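PDB 5V13: AAEL008620-PA odorant-binding protein from Aedes aegypti, which specifically binds juvenile hormone in the mosquito hemolymph, as a secreted, largely helical member of the odorant-binding protein family. Local coordinates for residues T29-V34 and A266-L271; G166-D171 and D260-T265; G146-I151 and D283-L288. One frame throughout, in Å; residues are numbered along the deposited sequence.

Interaction 1 of 3, residues T29-V34 and A266-L271; sequences TLYAYV and AFYFDL. With JH3 (methyl (2E,6E)-9-[(2R)-3,3-dimethyloxiran-2-yl]-3,7-dimethylnona-2,6-dienoate), chain E.
Part of the lining of the juvenile hormone pocket, Y33 and F269, sits at this helix-loop contact, where L30, Y31 and V34 of helix 26-38 pack against Y268 and F269 of the loop that follows helix 251-264. The two tyrosines Y31 and Y268 form an offset edge-to-face pair: Y31 turns its edge to the face of Y268, with centroids 5.8 Å apart and planes at 76°. L30 fills the angle between the two loop rings, its CD2 lying 3.9 Å from Y268 CB while its CD1 meets the edge of F269, in the ring plane, 3.7 Å from CE1. With CG anti to the backbone N (chi1 -169°), L30 sends both methyls toward the loop. V34 CG2 lies 3.9 Å from F269 CD1. The same phenylalanine reaches the hormone, CE1 standing 3.6 Å from the ester methyl CM of JH3. From the helix side, Y33 turns one ring face to the chain of JH3, C5 lying over its centre, and Y33 CB is 3.5 Å from C2. Y33 OH is hydrogen-bonded to F144 O and Y268 OH to E27 OE1. Behind the contact, helix 59-71 packs on Y31 and Y33, and W278, at the start of helix 278-286, meets the ring of F269.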
loop_
_atom_site.group_PDB
_atom_site.type_symbol
_atom_site.label_atom_id
_atom_site.label_comp_id
_atom_site.label_asym_id
_atom_site.label_seq_id
_atom_site.Cartn_x
_atom_site.Cartn_y
_atom_site.Cartn_z
ATOM N N THR B 29 15.918 -7.448 -1.091
ATOM C CA THR B 29 16.994 -7.037 -0.189
ATOM C C THR B 29 16.716 -7.486 1.245
ATOM O O THR B 29 17.613 -8.002 1.923
ATOM C CB THR B 29 17.213 -5.524 -0.258
ATOM O OG1 THR B 29 15.984 -4.835 0.021
ATOM C CG2 THR B 29 17.703 -5.134 -1.659
ATOM N N LEU B 30 15.483 -7.316 1.726
ATOM C CA LEU B 30 15.199 -7.733 3.099
ATOM C C LEU B 30 15.393 -9.237 3.257
ATOM O O LEU B 30 15.956 -9.696 4.258
ATOM C CB LEU B 30 13.777 -7.322 3.501
ATOM C CG LEU B 30 13.507 -7.483 5.003
ATOM C CD1 LEU B 30 14.507 -6.662 5.836
ATOM C CD2 LEU B 30 12.091 -7.075 5.338
ATOM N N TYR B 31 14.956 -10.023 2.265
ATOM C CA TYR B 31 15.146 -11.474 2.343
ATOM C C TYR B 31 16.625 -11.815 2.487
ATOM O O TYR B 31 17.017 -12.634 3.334
ATOM C CB TYR B 31 14.573 -12.151 1.092
ATOM C CG TYR B 31 14.653 -13.661 1.115
ATOM C CD1 TYR B 31 15.817 -14.338 0.716
ATOM C CD2 TYR B 31 13.558 -14.417 1.523
ATOM C CE1 TYR B 31 15.869 -15.740 0.716
ATOM C CE2 TYR B 31 13.606 -15.801 1.539
ATOM C CZ TYR B 31 14.755 -16.455 1.135
ATOM O OH TYR B 31 14.777 -17.835 1.160
ATOM N N ALA B 32 17.461 -11.194 1.652
ATOM C CA ALA B 32 18.890 -11.483 1.676
ATOM C C ALA B 32 19.523 -11.022 2.983
ATOM O O ALA B 32 20.317 -11.759 3.590
ATOM C CB ALA B 32 19.574 -10.815 0.482
ATOM N N TYR B 33 19.197 -9.803 3.434
ATOM C CA TYR B 33 19.802 -9.301 4.675
ATOM C C TYR B 33 19.470 -10.202 5.862
ATOM O O TYR B 33 20.344 -10.535 6.677
ATOM C CB TYR B 33 19.334 -7.867 4.975
ATOM C CG TYR B 33 19.612 -6.835 3.893
ATOM C CD1 TYR B 33 20.596 -7.041 2.932
ATOM C CD2 TYR B 33 18.881 -5.653 3.846
ATOM C CE1 TYR B 33 20.836 -6.079 1.930
ATOM C CE2 TYR B 33 19.112 -4.696 2.874
ATOM C CZ TYR B 33 20.085 -4.910 1.922
ATOM O OH TYR B 33 20.286 -3.956 0.949
ATOM N N VAL B 34 18.198 -10.580 5.992
ATOM C CA VAL B 34 17.759 -11.357 7.149
ATOM C C VAL B 34 18.290 -12.789 7.080
ATOM O O VAL B 34 18.772 -13.345 8.085
ATOM C CB VAL B 34 16.220 -11.322 7.255
ATOM C CG1 VAL B 34 15.750 -12.313 8.321
ATOM C CG2 VAL B 34 15.752 -9.907 7.580
ATOM N N ALA B 266 5.160 -13.410 5.908
ATOM C CA ALA B 266 4.569 -12.091 6.142
ATOM C C ALA B 266 5.609 -11.100 6.651
ATOM O O ALA B 266 5.747 -9.997 6.105
ATOM C CB ALA B 266 3.401 -12.199 7.130
ATOM N N PHE B 267 6.358 -11.477 7.693
ATOM C CA PHE B 267 7.297 -10.580 8.367
ATOM C C PHE B 267 8.670 -11.238 8.419
ATOM O O PHE B 267 8.895 -12.146 9.225
ATOM C CB PHE B 267 6.823 -10.247 9.783
ATOM C CG PHE B 267 5.486 -9.562 9.840
ATOM C CD1 PHE B 267 5.373 -8.215 9.542
ATOM C CD2 PHE B 267 4.347 -10.263 10.214
ATOM C CE1 PHE B 267 4.138 -7.572 9.611
ATOM C CE2 PHE B 267 3.105 -9.630 10.272
ATOM C CZ PHE B 267 3.006 -8.281 9.971
ATOM N N TYR B 268 9.601 -10.759 7.588
ATOM C CA TYR B 268 10.940 -11.346 7.560
ATOM C C TYR B 268 11.682 -11.113 8.875
ATOM O O TYR B 268 12.431 -11.987 9.337
ATOM C CB TYR B 268 11.714 -10.778 6.376
ATOM C CG TYR B 268 11.198 -11.276 5.042
ATOM C CD1 TYR B 268 10.180 -12.236 4.975
ATOM C CD2 TYR B 268 11.741 -10.823 3.860
ATOM C CE1 TYR B 268 9.709 -12.721 3.748
ATOM C CE2 TYR B 268 11.272 -11.294 2.630
ATOM C CZ TYR B 268 10.264 -12.246 2.577
ATOM O OH TYR B 268 9.825 -12.707 1.338
ATOM N N PHE B 269 11.499 -9.942 9.482
ATOM C CA PHE B 269 11.771 -9.763 10.908
ATOM C C PHE B 269 10.771 -8.752 11.455
ATOM O O PHE B 269 10.000 -8.148 10.708
ATOM C CB PHE B 269 13.215 -9.329 11.178
ATOM C CG PHE B 269 13.485 -7.871 10.931
ATOM C CD1 PHE B 269 13.669 -7.390 9.647
ATOM C CD2 PHE B 269 13.600 -6.994 11.992
ATOM C CE1 PHE B 269 13.934 -6.054 9.426
ATOM C CE2 PHE B 269 13.867 -5.662 11.786
ATOM C CZ PHE B 269 14.040 -5.183 10.502
ATOM N N ASP B 270 10.774 -8.582 12.773
ATOM C CA ASP B 270 9.797 -7.723 13.443
ATOM C C ASP B 270 10.378 -6.317 13.529
ATOM O O ASP B 270 11.278 -6.063 14.335
ATOM C CB ASP B 270 9.468 -8.294 14.816
ATOM C CG ASP B 270 8.522 -7.413 15.626
ATOM O OD1 ASP B 270 7.985 -6.405 15.109
ATOM O OD2 ASP B 270 8.333 -7.736 16.812
ATOM N N LEU B 271 9.860 -5.396 12.702
ATOM C CA LEU B 271 10.408 -4.042 12.671
ATOM C C LEU B 271 10.205 -3.297 13.987
ATOM O O LEU B 271 10.783 -2.217 14.166
ATOM C CB LEU B 271 9.795 -3.238 11.508
ATOM C CG LEU B 271 10.543 -3.153 10.168
ATOM C CD1 LEU B 271 10.696 -4.516 9.511
ATOM C CD2 LEU B 271 9.848 -2.189 9.205
HETATM C C1 JH3 E . 19.423 -5.466 7.917
HETATM O O2 JH3 E . 18.842 -4.395 7.948
HETATM O O1 JH3 E . 18.775 -6.602 8.519
HETATM C CM JH3 E . 17.457 -6.439 9.047
HETATM C C2 JH3 E . 20.736 -5.685 7.283
HETATM C C3 JH3 E . 21.513 -4.775 6.691
HETATM C "C3'" JH3 E . 21.167 -3.316 6.578
HETATM C C4 JH3 E . 22.807 -5.279 6.098
HETATM C C5 JH3 E . 23.014 -4.634 4.731
HETATM C C6 JH3 E . 24.021 -5.442 3.943
HETATM C C7 JH3 E . 25.325 -5.132 3.889
HETATM C "C7'" JH3 E . 25.874 -3.961 4.660
HETATM C C8 JH3 E . 26.241 -6.014 3.054
HETATM C C9 JH3 E . 26.875 -5.249 1.880
HETATM C CA JH3 E . 25.844 -4.488 1.050
HETATM O O3 JH3 E . 26.396 -3.906 -0.152
HETATM C CB JH3 E . 25.574 -5.059 -0.341
HETATM C "CB'" JH3 E . 24.132 -4.825 -0.807
HETATM C CC JH3 E . 26.348 -6.273 -0.833
#

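Interaction 2 of 3, residues G166-D171 and D260-T265; sequences GQMFVD and DRNQKT
N262 OD1 accepts the backbone N-H of V170 at 2.9 Å and 168°, a nearly straight bond whose donor is tilted 32° from the carbonyl plane. One residue earlier, F169 N gives its hydrogen to T265 OG1, also at 2.9 Å. That hydroxyl donates in turn to N262 O at 2.6 Å, which fixes its rotation; chi1 of 66° sets OG1 between the backbone N and the carbonyl carbon of T265, where both partners can be met. N262 O also takes the T265 N-H. In the first turn of helix 169-177, M168 is at the N-cap position but has no side-chain oxygen, and N262 and T265 take the first N-H groups instead. The third N-H, of D171, reaches a water weakly; that water accepts more firmly from N262 ND2, 2.9 Å away, and ND2 has a second acceptor in D178 of the second subunit. M168 runs extended across the N262 amide, SD 3.5 Å from ND2, and its CE lies 3.5 Å from Q263 OE1. Q263 NE2 is bonded to R259 O and to D178 of the second subunit. Beside them, K163 NZ bonds to both Q167 O and T265 O, two acceptors that cannot bond to each other.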
loop_
_atom_site.group_PDB
_atom_site.type_symbol
_atom_site.label_atom_id
_atom_site.label_comp_id
_atom_site.label_asym_id
_atom_site.label_seq_id
_atom_site.Cartn_x
_atom_site.Cartn_y
_atom_site.Cartn_z
ATOM N N GLY B 166 4.349 -7.609 5.792
ATOM C CA GLY B 166 3.143 -8.134 6.410
ATOM C C GLY B 166 2.215 -8.915 5.488
ATOM O O GLY B 166 1.256 -9.529 5.977
ATOM N N GLN B 167 2.449 -8.899 4.180
ATOM C CA GLN B 167 1.669 -9.694 3.231
ATOM C C GLN B 167 2.298 -11.070 3.046
ATOM O O GLN B 167 3.524 -11.191 2.945
ATOM C CB GLN B 167 1.592 -8.994 1.870
ATOM C CG GLN B 167 0.685 -9.721 0.852
ATOM C CD GLN B 167 0.620 -8.999 -0.490
ATOM O OE1 GLN B 167 1.493 -8.197 -0.801
ATOM N NE2 GLN B 167 -0.407 -9.291 -1.288
ATOM N N MET B 168 1.461 -12.106 3.000
ATOM C CA MET B 168 1.979 -13.452 2.777
ATOM C C MET B 168 2.126 -13.710 1.284
ATOM O O MET B 168 1.417 -13.127 0.465
ATOM C CB MET B 168 1.064 -14.514 3.387
ATOM C CG MET B 168 0.917 -14.395 4.891
ATOM S SD MET B 168 -0.170 -15.660 5.603
ATOM C CE MET B 168 -0.721 -14.855 7.098
ATOM N N PHE B 169 3.035 -14.628 0.941
ATOM C CA PHE B 169 3.344 -14.850 -0.463
ATOM C C PHE B 169 2.196 -15.512 -1.214
ATOM O O PHE B 169 1.983 -15.212 -2.394
ATOM C CB PHE B 169 4.634 -15.661 -0.620
ATOM C CG PHE B 169 5.739 -14.865 -1.267
ATOM C CD1 PHE B 169 5.540 -14.281 -2.511
ATOM C CD2 PHE B 169 6.941 -14.649 -0.617
ATOM C CE1 PHE B 169 6.526 -13.505 -3.104
ATOM C CE2 PHE B 169 7.928 -13.876 -1.203
ATOM C CZ PHE B 169 7.718 -13.301 -2.446
ATOM N N VAL B 170 1.452 -16.420 -0.581
ATOM C CA VAL B 170 0.363 -17.047 -1.334
ATOM C C VAL B 170 -0.661 -15.996 -1.758
ATOM O O VAL B 170 -1.088 -15.964 -2.920
ATOM C CB VAL B 170 -0.286 -18.188 -0.533
ATOM C CG1 VAL B 170 -1.571 -18.661 -1.250
ATOM C CG2 VAL B 170 0.683 -19.332 -0.410
ATOM N N ASP B 171 -1.032 -15.100 -0.837
ATOM C CA ASP B 171 -1.959 -14.011 -1.154
ATOM C C ASP B 171 -1.436 -13.152 -2.296
ATOM O O ASP B 171 -2.191 -12.777 -3.206
ATOM C CB ASP B 171 -2.193 -13.138 0.083
ATOM C CG ASP B 171 -3.132 -11.956 -0.198
ATOM O OD1 ASP B 171 -4.346 -12.190 -0.358
ATOM O OD2 ASP B 171 -2.665 -10.799 -0.264
ATOM N N ASP B 260 2.342 -23.631 6.362
ATOM C CA ASP B 260 3.284 -23.314 7.432
ATOM C C ASP B 260 4.325 -22.297 6.977
ATOM O O ASP B 260 4.579 -21.307 7.675
ATOM C CB ASP B 260 3.959 -24.597 7.912
ATOM C CG ASP B 260 4.781 -24.383 9.164
ATOM O OD1 ASP B 260 4.169 -24.167 10.222
ATOM O OD2 ASP B 260 6.024 -24.422 9.088
ATOM N N ARG B 261 4.944 -22.529 5.807
ATOM C CA ARG B 261 5.917 -21.567 5.287
ATOM C C ARG B 261 5.248 -20.236 4.985
ATOM O O ARG B 261 5.809 -19.171 5.273
ATOM C CB ARG B 261 6.601 -22.120 4.021
ATOM C CG ARG B 261 7.593 -21.161 3.333
ATOM C CD ARG B 261 8.719 -20.690 4.281
ATOM N NE ARG B 261 9.525 -19.608 3.715
ATOM C CZ ARG B 261 10.492 -19.781 2.817
ATOM N NH1 ARG B 261 10.761 -20.998 2.368
ATOM N NH2 ARG B 261 11.172 -18.734 2.347
ATOM N N ASN B 262 4.044 -20.284 4.399
ATOM C CA ASN B 262 3.342 -19.069 4.000
ATOM C C ASN B 262 3.227 -18.090 5.155
ATOM O O ASN B 262 3.434 -16.885 4.972
ATOM C CB ASN B 262 1.947 -19.410 3.477
ATOM C CG ASN B 262 1.279 -18.231 2.804
ATOM O OD1 ASN B 262 1.908 -17.493 2.049
ATOM N ND2 ASN B 262 -0.003 -18.050 3.073
ATOM N N GLN B 263 2.891 -18.590 6.348
ATOM C CA GLN B 263 2.725 -17.709 7.506
ATOM C C GLN B 263 4.019 -16.981 7.822
ATOM O O GLN B 263 4.001 -15.815 8.242
ATOM C CB GLN B 263 2.277 -18.500 8.739
ATOM C CG GLN B 263 1.236 -19.567 8.484
ATOM C CD GLN B 263 -0.057 -19.005 7.931
ATOM O OE1 GLN B 263 -0.623 -18.066 8.492
ATOM N NE2 GLN B 263 -0.534 -19.581 6.820
ATOM N N LYS B 264 5.154 -17.659 7.635
ATOM C CA LYS B 264 6.462 -17.068 7.892
ATOM C C LYS B 264 6.903 -16.075 6.823
ATOM O O LYS B 264 7.939 -15.420 7.005
ATOM C CB LYS B 264 7.528 -18.163 8.019
ATOM C CG LYS B 264 7.264 -19.203 9.110
ATOM C CD LYS B 264 8.403 -20.231 9.107
ATOM C CE LYS B 264 7.946 -21.583 9.627
ATOM N NZ LYS B 264 7.322 -21.474 10.966
ATOM N N THR B 265 6.176 -15.943 5.712
ATOM C CA THR B 265 6.595 -14.994 4.690
ATOM C C THR B 265 6.030 -13.597 4.909
ATOM O O THR B 265 6.380 -12.688 4.152
ATOM C CB THR B 265 6.182 -15.469 3.283
ATOM O OG1 THR B 265 4.749 -15.474 3.171
ATOM C CG2 THR B 265 6.741 -16.866 2.997
HETATM O O HOH W 1 -1.853 -16.027 2.020
#

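Interaction 3 of 3, residues G146-I151 and D283-L288; sequences GDYRDI and DFANNL
A285 CB sits over the centre of the Y148 ring, 3.5 Å from the centroid and 5° off the ring normal, a CH-pi contact. The same methyl lies 3.4 Å from G146 O, and N286 OD1 comes to the ring edge in its plane. Y148 chi1 of -75° swings CG to the side of its backbone N, bringing the ring face up against the helix. Beside the ring, Y148 N donates to A285 O at 3.1 Å, from above the carbonyl plane. A water gives one hydrogen to A285 O, 2.7 Å away, and the other to D147 OD1, while accepting from N of L288, the last residue of the chain. D147 is positioned in turn by R149, which grips its carboxylate side-on, NH2 to OD2 at 2.8 Å and NE shared between the oxygens, in the guanidinium plane and on syn lone pairs. R149 N bonds to OD1 as well, closing an Asx turn. L288 lies against this ion pair, CD1 3.8 Å from D147 CG and its C over the guanidinium face. Farther out, N153 and H96 of the second subunit bond to R149 O and N287 OD1. This loop after helix 137-143 packs on the end of helix 278-286, which carries pocket residues W278 and A281, and the Y148 side chain is about 5 Å from the hormone. The side-on grip of R149 probably favours the ionised aspartate, whose charge may polarise the bridging water.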
loop_
_atom_site.group_PDB
_atom_site.type_symbol
_atom_site.label_atom_id
_atom_site.label_comp_id
_atom_site.label_asym_id
_atom_site.label_seq_id
_atom_site.Cartn_x
_atom_site.Cartn_y
_atom_site.Cartn_z
ATOM N N GLY B 146 18.235 0.780 2.064
ATOM C CA GLY B 146 18.712 0.942 3.422
ATOM C C GLY B 146 18.191 2.161 4.158
ATOM O O GLY B 146 18.328 2.217 5.385
ATOM N N ASP B 147 17.597 3.134 3.459
ATOM C CA ASP B 147 17.178 4.408 4.054
ATOM C C ASP B 147 15.655 4.450 4.046
ATOM O O ASP B 147 15.037 4.486 2.975
ATOM C CB ASP B 147 17.779 5.573 3.264
ATOM C CG ASP B 147 17.503 6.947 3.878
ATOM O OD1 ASP B 147 16.597 7.098 4.734
ATOM O OD2 ASP B 147 18.210 7.901 3.472
ATOM N N TYR B 148 15.047 4.437 5.236
ATOM C CA TYR B 148 13.595 4.344 5.329
ATOM C C TYR B 148 12.886 5.649 4.999
ATOM O O TYR B 148 11.653 5.679 4.983
ATOM C CB TYR B 148 13.173 3.868 6.722
ATOM C CG TYR B 148 13.421 2.386 6.935
ATOM C CD1 TYR B 148 13.896 1.585 5.900
ATOM C CD2 TYR B 148 13.173 1.786 8.163
ATOM C CE1 TYR B 148 14.126 0.227 6.087
ATOM C CE2 TYR B 148 13.396 0.433 8.358
ATOM C CZ TYR B 148 13.870 -0.339 7.319
ATOM O OH TYR B 148 14.091 -1.683 7.517
ATOM N N ARG B 149 13.618 6.737 4.761
ATOM C CA ARG B 149 12.963 7.933 4.239
ATOM C C ARG B 149 12.329 7.682 2.878
ATOM O O ARG B 149 11.427 8.435 2.479
ATOM C CB ARG B 149 13.962 9.086 4.140
ATOM C CG ARG B 149 14.352 9.674 5.485
ATOM C CD ARG B 149 15.364 10.799 5.326
ATOM N NE ARG B 149 16.618 10.321 4.741
ATOM C CZ ARG B 149 17.687 11.088 4.561
ATOM N NH1 ARG B 149 17.648 12.366 4.924
ATOM N NH2 ARG B 149 18.792 10.582 4.023
ATOM N N ASP B 150 12.782 6.649 2.167
ATOM C CA ASP B 150 12.304 6.305 0.829
ATOM C C ASP B 150 11.266 5.195 0.826
ATOM O O ASP B 150 10.789 4.829 -0.249
ATOM C CB ASP B 150 13.471 5.842 -0.059
ATOM C CG ASP B 150 14.553 6.883 -0.202
ATOM O OD1 ASP B 150 14.214 8.083 -0.242
ATOM O OD2 ASP B 150 15.749 6.494 -0.272
ATOM N N ILE B 151 10.939 4.612 1.983
ATOM C CA ILE B 151 10.244 3.326 1.948
ATOM C C ILE B 151 8.838 3.488 1.381
ATOM O O ILE B 151 8.346 2.599 0.668
ATOM C CB ILE B 151 10.235 2.680 3.355
ATOM C CG1 ILE B 151 9.768 1.230 3.282
ATOM C CG2 ILE B 151 9.360 3.470 4.336
ATOM C CD1 ILE B 151 9.974 0.462 4.602
ATOM N N ASP B 283 16.572 1.519 14.024
ATOM C CA ASP B 283 16.995 2.843 14.467
ATOM C C ASP B 283 17.932 3.493 13.460
ATOM O O ASP B 283 17.808 4.690 13.174
ATOM C CB ASP B 283 17.661 2.756 15.840
ATOM C CG ASP B 283 16.654 2.672 16.975
ATOM O OD1 ASP B 283 15.448 2.486 16.702
ATOM O OD2 ASP B 283 17.068 2.798 18.147
ATOM N N PHE B 284 18.881 2.722 12.909
ATOM C CA PHE B 284 19.801 3.286 11.923
ATOM C C PHE B 284 19.061 3.694 10.655
ATOM O O PHE B 284 19.266 4.797 10.131
ATOM C CB PHE B 284 20.903 2.280 11.587
ATOM C CG PHE B 284 21.912 2.791 10.606
ATOM C CD1 PHE B 284 23.000 3.532 11.043
ATOM C CD2 PHE B 284 21.781 2.527 9.257
ATOM C CE1 PHE B 284 23.937 3.999 10.156
ATOM C CE2 PHE B 284 22.717 2.999 8.361
ATOM C CZ PHE B 284 23.798 3.739 8.820
ATOM N N ALA B 285 18.212 2.804 10.138
ATOM C CA ALA B 285 17.529 3.069 8.874
ATOM C C ALA B 285 16.531 4.213 8.998
ATOM O O ALA B 285 16.277 4.920 8.017
ATOM C CB ALA B 285 16.813 1.811 8.390
ATOM N N ASN B 286 15.964 4.408 10.194
ATOM C CA ASN B 286 14.909 5.397 10.391
ATOM C C ASN B 286 15.442 6.812 10.511
ATOM O O ASN B 286 14.715 7.769 10.220
ATOM C CB ASN B 286 14.111 5.080 11.654
ATOM C CG ASN B 286 12.841 4.337 11.365
ATOM O OD1 ASN B 286 12.299 4.418 10.265
ATOM N ND2 ASN B 286 12.340 3.616 12.363
ATOM N N ASN B 287 16.676 6.973 10.966
ATOM C CA ASN B 287 17.176 8.283 11.344
ATOM C C ASN B 287 18.462 8.593 10.597
ATOM O O ASN B 287 19.481 8.965 11.178
ATOM C CB ASN B 287 17.356 8.357 12.863
ATOM C CG ASN B 287 16.082 7.984 13.624
ATOM O OD1 ASN B 287 15.197 8.821 13.843
ATOM N ND2 ASN B 287 15.989 6.723 14.033
ATOM N N LEU B 288 18.422 8.440 9.276
ATOM C CA LEU B 288 19.535 8.853 8.430
ATOM C C LEU B 288 19.369 10.308 8.002
ATOM O O LEU B 288 20.336 10.960 7.607
ATOM C CB LEU B 288 19.649 7.948 7.200
ATOM C CG LEU B 288 20.403 6.632 7.408
ATOM C CD1 LEU B 288 20.195 5.686 6.246
ATOM C CD2 LEU B 288 21.877 6.907 7.599
HETATM O O HOH W 2 16.219 7.574 7.471
#

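In the fold
Interactions 1 and 2 are buried; interaction 3 is partly so, and its centre is about 19 Å from that of the chain, against about 9 Å for interaction 1. Along the chain, 260-265 runs straight into 266-271, and A266 O probably bonds to G166 N, so interactions 1 and 2 touch, with Y268 OH packing on F169. Interaction 3 touches neither, though its nearest atoms come within about 4 Å of interaction 1 and about 10 Å of interaction 2. Chemistry follows place: apolar and aromatic packing beside the hormone, polar capping where two helix ends meet, and a CH-pi contact, one backbone bond and a bridging water, backed by an ion pair inside the loop. Interactions 2 and 3 both also bond to the second subunit.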